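Carboxynorspermidine decarboxylase (Campylobacter jejuni subsp. jejuni 81116, PDB 3N29) probably decarboxylates carboxynorspermidine to norspermidine, using pyridoxal phosphate as its cofactor. Local coordinates at residues Asn57-Ala70 / Ile241-Cys255. Sequence-based numbering, arbitrary orientation.
Sequences NCELLASVGEKSGA and ITKKGYDVEKLIALC
Val-64 and Ile-252 meet where helix 57-68 and helix 248-255 run in the same general direction, their axes 9.0 Å apart and crossing at -40°, while loop 241-247 reaches back beside Asn-57 to Leu-61 of helix 51-68. Val-64 uses both branches: with CG1 anti to its backbone N (chi1 169°), CG1 meets Leu-251 CD2 at 3.9 Å and CG2 is turned to Val-248 CG1. Valine suits the place because its two methyls reach two residues from one short side chain. Ile-252 lays CG2 against the backbone of Lys-67 and CD1 beside Lys-67 CD (3.9 Å), so the aliphatic part of the lysine covers the isoleucine. Within the beta/alpha-barrel these are neighbouring outer helices: 57-68 leads into the first barrel strand, 71-75, and 248-262 into the last, 265-268, so the contact spans the seam where the barrel closes; Leu-268 touches Val-64 and Cys-255. Toward the loop, Leu-61 CD2 packs on Ile-241 CG2 at 3.7 Å; Leu-60 sets CD2 in van der Waals contact with Ile-241 O and CD1 on Val-248 CG2. Thr-242 serves two surroundings, its methyl CG2 lying 3.7 Å from Asn-57 CB while its hydroxyl bonds to Ala-273 O; Asn-57 ND2, with two hydrogens, donates to Trp-276 O and Val-274 O. At the other end small residues allow close approach, Ser-68 CB lying 3.7 Å from Cys-255 CB. Ser-68 OG donates to Val-64 O (2.6 Å) and accepts from Ala-70 N in an ST turn, tying down the helix end where Gly-69 takes positive phi. One water donates to Ser-68 O and, weakly, to Cys-255 O.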
loop_
_atom_site.group_PDB
_atom_site.type_symbol
_atom_site.label_atom_id
_atom_site.label_comp_id
_atom_site.label_asym_id
_atom_site.label_seq_id
_atom_site.Cartn_x
_atom_site.Cartn_y
_atom_site.Cartn_z
ATOM N N ASN A 57 27.507 3.264 0.997
ATOM C CA ASN A 57 26.696 4.262 1.701
ATOM C C ASN A 57 26.984 4.383 3.204
ATOM O O ASN A 57 27.091 5.470 3.730
ATOM C CB ASN A 57 25.159 3.954 1.552
ATOM C CG ASN A 57 24.644 4.112 0.123
ATOM O OD1 ASN A 57 25.359 4.474 -0.765
ATOM N ND2 ASN A 57 23.359 3.821 -0.076
ATOM N N CYS A 58 27.091 3.272 3.887
ATOM C CA CYS A 58 27.352 3.264 5.275
ATOM C C CYS A 58 28.748 3.778 5.635
ATOM O O CYS A 58 28.870 4.484 6.656
ATOM C CB CYS A 58 27.136 1.903 5.857
ATOM S SG CYS A 58 25.303 1.431 5.879
ATOM N N GLU A 59 29.731 3.461 4.823
ATOM C CA GLU A 59 31.103 4.005 5.002
ATOM C C GLU A 59 31.037 5.518 5.065
ATOM O O GLU A 59 31.594 6.148 5.971
ATOM C CB GLU A 59 32.026 3.632 3.839
ATOM C CG GLU A 59 32.557 2.244 3.901
ATOM C CD GLU A 59 33.313 1.783 2.602
ATOM O OE1 GLU A 59 33.625 2.601 1.716
ATOM O OE2 GLU A 59 33.602 0.575 2.485
ATOM N N LEU A 60 30.313 6.095 4.086
ATOM C CA LEU A 60 30.148 7.519 3.959
ATOM C C LEU A 60 29.433 8.139 5.148
ATOM O O LEU A 60 29.884 9.172 5.660
ATOM C CB LEU A 60 29.495 7.894 2.593
ATOM C CG LEU A 60 29.288 9.370 2.271
ATOM C CD1 LEU A 60 30.699 10.158 2.257
ATOM C CD2 LEU A 60 28.556 9.562 0.915
ATOM N N LEU A 61 28.337 7.530 5.600
ATOM C CA LEU A 61 27.598 7.993 6.780
ATOM C C LEU A 61 28.457 7.849 8.046
ATOM O O LEU A 61 28.417 8.703 8.934
ATOM C CB LEU A 61 26.283 7.191 6.967
ATOM C CG LEU A 61 25.304 7.341 5.755
ATOM C CD1 LEU A 61 24.196 6.325 5.865
ATOM C CD2 LEU A 61 24.763 8.730 5.766
ATOM N N ALA A 62 29.174 6.753 8.158
ATOM C CA ALA A 62 30.189 6.607 9.256
ATOM C C ALA A 62 31.279 7.701 9.199
ATOM O O ALA A 62 31.664 8.191 10.236
ATOM C CB ALA A 62 30.817 5.199 9.255
ATOM N N SER A 63 31.721 8.103 8.011
ATOM C CA SER A 63 32.665 9.218 7.816
ATOM C C SER A 63 32.134 10.563 8.360
ATOM O O SER A 63 32.862 11.381 8.976
ATOM C CB SER A 63 33.007 9.379 6.348
ATOM O OG SER A 63 34.216 10.104 6.211
ATOM N N VAL A 64 30.851 10.834 8.120
ATOM C CA VAL A 64 30.211 12.028 8.675
ATOM C C VAL A 64 30.243 11.986 10.170
ATOM O O VAL A 64 30.510 12.991 10.782
ATOM C CB VAL A 64 28.734 12.111 8.172
ATOM C CG1 VAL A 64 27.915 13.179 8.904
ATOM C CG2 VAL A 64 28.815 12.378 6.738
ATOM N N GLY A 65 29.896 10.851 10.770
ATOM C CA GLY A 65 29.925 10.725 12.212
ATOM C C GLY A 65 31.359 10.934 12.768
ATOM O O GLY A 65 31.576 11.667 13.748
ATOM N N GLU A 66 32.297 10.257 12.130
ATOM C CA GLU A 66 33.753 10.334 12.442
ATOM C C GLU A 66 34.249 11.780 12.434
ATOM O O GLU A 66 34.827 12.232 13.421
ATOM C CB GLU A 66 34.527 9.455 11.457
ATOM C CG GLU A 66 36.020 9.387 11.685
ATOM C CD GLU A 66 36.806 9.083 10.396
ATOM O OE1 GLU A 66 36.240 8.431 9.459
ATOM O OE2 GLU A 66 37.998 9.486 10.349
ATOM N N LYS A 67 33.973 12.523 11.373
ATOM C CA LYS A 67 34.474 13.879 11.233
ATOM C C LYS A 67 33.685 14.973 12.016
ATOM O O LYS A 67 34.275 15.940 12.474
ATOM C CB LYS A 67 34.633 14.199 9.771
ATOM C CG LYS A 67 35.544 13.213 9.072
ATOM C CD LYS A 67 35.638 13.511 7.618
ATOM C CE LYS A 67 36.257 12.333 6.921
ATOM N NZ LYS A 67 37.186 12.694 5.835
ATOM N N SER A 68 32.371 14.794 12.232
ATOM C CA SER A 68 31.515 15.837 12.846
ATOM C C SER A 68 31.272 15.607 14.349
ATOM O O SER A 68 30.805 16.493 15.044
ATOM C CB SER A 68 30.125 15.847 12.118
ATOM O OG SER A 68 29.433 14.667 12.499
ATOM N N GLY A 69 31.515 14.392 14.831
ATOM C CA GLY A 69 31.113 13.955 16.174
ATOM C C GLY A 69 29.616 13.571 16.268
ATOM O O GLY A 69 29.194 13.042 17.291
ATOM N N ALA A 70 28.818 13.812 15.207
ATOM C CA ALA A 70 27.367 13.457 15.262
ATOM C C ALA A 70 27.249 11.967 15.309
ATOM O O ALA A 70 28.098 11.271 14.702
ATOM C CB ALA A 70 26.643 13.932 14.023
ATOM N N ILE A 241 22.425 12.285 1.878
ATOM C CA ILE A 241 23.866 12.285 2.068
ATOM C C ILE A 241 24.612 11.439 1.056
ATOM O O ILE A 241 25.773 11.745 0.680
ATOM C CB ILE A 241 24.192 11.809 3.507
ATOM C CG1 ILE A 241 23.679 12.832 4.526
ATOM C CG2 ILE A 241 25.756 11.652 3.716
ATOM C CD1 ILE A 241 23.653 12.348 5.966
ATOM N N THR A 242 23.982 10.365 0.618
ATOM C CA THR A 242 24.650 9.415 -0.236
ATOM C C THR A 242 24.300 9.616 -1.730
ATOM O O THR A 242 24.785 8.886 -2.582
ATOM C CB THR A 242 24.297 7.980 0.156
ATOM O OG1 THR A 242 22.869 7.813 0.106
ATOM C CG2 THR A 242 24.818 7.681 1.537
ATOM N N LYS A 243 23.543 10.639 -2.044
ATOM C CA LYS A 243 23.291 10.977 -3.438
ATOM C C LYS A 243 24.491 11.719 -3.998
ATOM O O LYS A 243 25.142 12.546 -3.314
ATOM C CB LYS A 243 22.060 11.850 -3.589
ATOM C CG LYS A 243 21.718 12.229 -5.057
ATOM C CD LYS A 243 20.257 12.565 -5.233
ATOM C CE LYS A 243 19.965 13.413 -6.527
ATOM N NZ LYS A 243 20.651 12.830 -7.719
ATOM N N LYS A 244 24.798 11.414 -5.238
ATOM C CA LYS A 244 25.960 12.011 -5.879
ATOM C C LYS A 244 25.750 13.521 -5.904
ATOM O O LYS A 244 24.660 14.007 -6.193
ATOM C CB LYS A 244 26.185 11.394 -7.291
ATOM C CG LYS A 244 25.035 11.577 -8.285
ATOM C CD LYS A 244 25.375 11.025 -9.744
ATOM C CE LYS A 244 24.108 10.962 -10.699
ATOM N NZ LYS A 244 22.977 10.138 -10.139
ATOM N N GLY A 245 26.782 14.266 -5.551
ATOM C CA GLY A 245 26.660 15.720 -5.509
ATOM C C GLY A 245 26.367 16.312 -4.125
ATOM O O GLY A 245 26.558 17.514 -3.905
ATOM N N TYR A 246 25.936 15.510 -3.162
ATOM C CA TYR A 246 25.658 16.076 -1.839
ATOM C C TYR A 246 26.933 16.707 -1.250
ATOM O O TYR A 246 28.074 16.155 -1.411
ATOM C CB TYR A 246 25.107 15.001 -0.900
ATOM C CG TYR A 246 24.610 15.525 0.438
ATOM C CD1 TYR A 246 23.251 15.814 0.661
ATOM C CD2 TYR A 246 25.508 15.710 1.485
ATOM C CE1 TYR A 246 22.815 16.302 1.915
ATOM C CE2 TYR A 246 25.093 16.149 2.726
ATOM C CZ TYR A 246 23.744 16.499 2.927
ATOM O OH TYR A 246 23.341 16.934 4.158
ATOM N N ASP A 247 26.750 17.812 -0.545
ATOM C CA ASP A 247 27.884 18.575 0.047
ATOM C C ASP A 247 28.132 18.034 1.457
ATOM O O ASP A 247 27.658 18.607 2.459
ATOM C CB ASP A 247 27.515 20.057 0.118
ATOM C CG ASP A 247 28.677 20.927 0.494
ATOM O OD1 ASP A 247 29.719 20.376 0.885
ATOM O OD2 ASP A 247 28.535 22.167 0.375
ATOM N N VAL A 248 28.844 16.912 1.500
ATOM C CA VAL A 248 29.140 16.190 2.714
ATOM C C VAL A 248 29.951 17.079 3.662
ATOM O O VAL A 248 29.698 17.121 4.884
ATOM C CB VAL A 248 29.950 14.917 2.397
ATOM C CG1 VAL A 248 30.380 14.197 3.685
ATOM C CG2 VAL A 248 29.086 13.947 1.559
ATOM N N GLU A 249 30.932 17.754 3.085
ATOM C CA GLU A 249 31.813 18.635 3.836
ATOM C C GLU A 249 31.001 19.676 4.593
ATOM O O GLU A 249 31.302 19.965 5.776
ATOM C CB GLU A 249 32.795 19.375 2.905
ATOM C CG GLU A 249 34.007 18.591 2.437
ATOM C CD GLU A 249 34.875 19.419 1.443
ATOM O OE1 GLU A 249 34.293 20.150 0.595
ATOM O OE2 GLU A 249 36.142 19.337 1.481
ATOM N N LYS A 250 30.019 20.277 3.940
ATOM C CA LYS A 250 29.200 21.260 4.626
ATOM C C LYS A 250 28.342 20.668 5.748
ATOM O O LYS A 250 28.172 21.303 6.790
ATOM C CB LYS A 250 28.305 21.957 3.624
ATOM C CG LYS A 250 27.343 22.916 4.223
ATOM C CD LYS A 250 27.070 23.960 3.224
ATOM C CE LYS A 250 26.213 25.020 3.762
ATOM N NZ LYS A 250 26.348 26.143 2.901
ATOM N N LEU A 251 27.764 19.470 5.533
ATOM C CA LEU A 251 27.016 18.803 6.584
ATOM C C LEU A 251 27.876 18.654 7.803
ATOM O O LEU A 251 27.407 18.926 8.901
ATOM C CB LEU A 251 26.548 17.413 6.155
ATOM C CG LEU A 251 25.840 16.530 7.197
ATOM C CD1 LEU A 251 24.540 17.201 7.703
ATOM C CD2 LEU A 251 25.477 15.118 6.558
ATOM N N ILE A 252 29.123 18.200 7.615
ATOM C CA ILE A 252 30.037 17.955 8.741
ATOM C C ILE A 252 30.281 19.239 9.586
ATOM O O ILE A 252 30.076 19.254 10.790
ATOM C CB ILE A 252 31.382 17.375 8.265
ATOM C CG1 ILE A 252 31.158 15.960 7.710
ATOM C CG2 ILE A 252 32.487 17.481 9.442
ATOM C CD1 ILE A 252 32.337 15.417 6.646
ATOM N N ALA A 253 30.618 20.328 8.918
ATOM C CA ALA A 253 30.776 21.647 9.568
ATOM C C ALA A 253 29.503 22.100 10.335
ATOM O O ALA A 253 29.590 22.459 11.539
ATOM C CB ALA A 253 31.223 22.675 8.537
ATOM N N LEU A 254 28.305 21.948 9.727
ATOM C CA LEU A 254 27.087 22.383 10.370
ATOM C C LEU A 254 26.905 21.652 11.682
ATOM O O LEU A 254 26.590 22.252 12.702
ATOM C CB LEU A 254 25.835 22.140 9.473
ATOM C CG LEU A 254 25.626 23.023 8.250
ATOM C CD1 LEU A 254 24.490 22.527 7.379
ATOM C CD2 LEU A 254 25.378 24.510 8.738
ATOM N N CYS A 255 27.060 20.335 11.629
ATOM C CA CYS A 255 26.937 19.472 12.792
ATOM C C CYS A 255 28.001 19.812 13.834
ATOM O O CYS A 255 27.726 19.886 15.020
ATOM C CB CYS A 255 27.138 18.031 12.351
ATOM S SG CYS A 255 25.629 17.424 11.435
HETATM O O HOH W 1 28.300 17.122 15.810
#